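Local coordinates for protein titin (Homo sapiens, PDB 2A38) that spans the half-sarcomere of striated muscle as a giant elastic scaffold, its N-terminal immunoglobulin pair Z1Z2 lying at the Z-disc, at residues Pro68-Thr71 and Lys72-Gly76. Sequence-based numbering, arbitrary orientation.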
# COMPACT_ATOMS: atom_id res chain seq x y z
N PRO A 68 3.73 2.75 11.51
CA PRO A 68 4.47 2.09 10.43
C PRO A 68 3.81 2.24 9.06
O PRO A 68 4.28 3.00 8.21
CB PRO A 68 4.52 0.64 10.90
CG PRO A 68 4.64 0.79 12.39
CD PRO A 68 3.59 1.85 12.67
N ALA A 69 2.72 1.51 8.83
CA ALA A 69 2.00 1.60 7.56
C ALA A 69 0.73 2.41 7.80
O ALA A 69 -0.24 1.90 8.34
CB ALA A 69 1.65 0.21 7.05
N VAL A 70 0.75 3.67 7.40
CA VAL A 70 -0.41 4.54 7.60
C VAL A 70 -1.58 4.20 6.69
O VAL A 70 -1.40 3.94 5.51
CB VAL A 70 -0.04 6.01 7.39
CG1 VAL A 70 -1.25 6.89 7.67
CG2 VAL A 70 1.10 6.38 8.30
N THR A 71 -2.78 4.22 7.26
CA THR A 71 -3.98 3.94 6.50
C THR A 71 -4.86 5.19 6.51
O THR A 71 -4.69 6.06 7.36
CB THR A 71 -4.76 2.76 7.12
OG1 THR A 71 -5.20 3.12 8.43
CG2 THR A 71 -3.86 1.53 7.22
N LYS A 72 -5.79 5.28 5.56
CA LYS A 72 -6.67 6.44 5.48
C LYS A 72 -7.54 6.57 6.73
O LYS A 72 -8.05 7.64 7.04
CB LYS A 72 -7.58 6.34 4.25
CG LYS A 72 -6.90 6.73 2.95
CD LYS A 72 -7.85 6.52 1.78
CE LYS A 72 -7.24 7.03 0.49
NZ LYS A 72 -8.09 6.73 -0.70
N ALA A 73 -7.69 5.46 7.44
CA ALA A 73 -8.50 5.44 8.65
C ALA A 73 -7.77 6.02 9.86
O ALA A 73 -8.32 6.09 10.95
CB ALA A 73 -8.94 4.00 8.94
N ASN A 74 -6.52 6.44 9.65
CA ASN A 74 -5.70 7.00 10.73
C ASN A 74 -5.65 8.53 10.76
O ASN A 74 -5.26 9.12 11.76
CB ASN A 74 -4.27 6.45 10.64
CG ASN A 74 -4.19 5.00 11.02
OD1 ASN A 74 -3.21 4.32 10.70
ND2 ASN A 74 -5.20 4.50 11.72
N SER A 75 -6.02 9.17 9.66
CA SER A 75 -5.98 10.63 9.64
C SER A 75 -6.88 11.19 10.74
O SER A 75 -7.63 10.46 11.38
CB SER A 75 -6.40 11.15 8.26
OG SER A 75 -7.70 10.72 7.92
N GLY A 76 -6.79 12.49 10.98
CA GLY A 76 -7.60 13.10 12.01
C GLY A 76 -6.74 13.90 12.96
O GLY A 76 -5.57 14.17 12.65
O HOH W 1 -1.46 1.67 10.52
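The carboxamide of Asn-74 lies over the hydroxyl of Thr-71, the two side chains crossing at a slant where the E-F loop of the first immunoglobulin domain turns between strands 62-67 and 76-84. Thr-71 OG1 sits between its own backbone N and carbonyl carbon (chi1 64°), a rotation that brings it to 3.4 Å from Asn-74 CG, and the methyl of Ala-73 borders the same oxygen at 3.9 Å. Asn-74 carries its CG beside its backbone N (chi1 -71°), and chi2 of 162° then points OD1 toward Thr-71 N. There OD1 receives a weak but nearly straight bond from Thr-71 N, 3.5 Å long, and a second proton from a water 3.2 Å away; that water also meets Ala-69 O, so closely that this second link is doubtful. The backbone closes the turn in return: Asn-74 N donates to Thr-71 O at 3.0 Å. One residue further on, Ser-75 OG donates to Lys-72 O across 3.2 Å. On the inner side, buried Val-70 reaches Asn-74 CB with CG1 at 4.3 Å and packs on Val-97 of strand 87-98, while Asn-74 O accepts a bond from the hydroxyl of Tyr-78, the tyrosine-corner pairing familiar in immunoglobulin domains. A leucine in place of Asn-74 would probably leave Thr-71 N and the water without their shared acceptor. With a single amide oxygen gathering a peptide N-H and a water, the side-chain link to Thr-71 is one weak bond with solvent support, whereas the firmer closure of this largely exposed turn comes from the main chain.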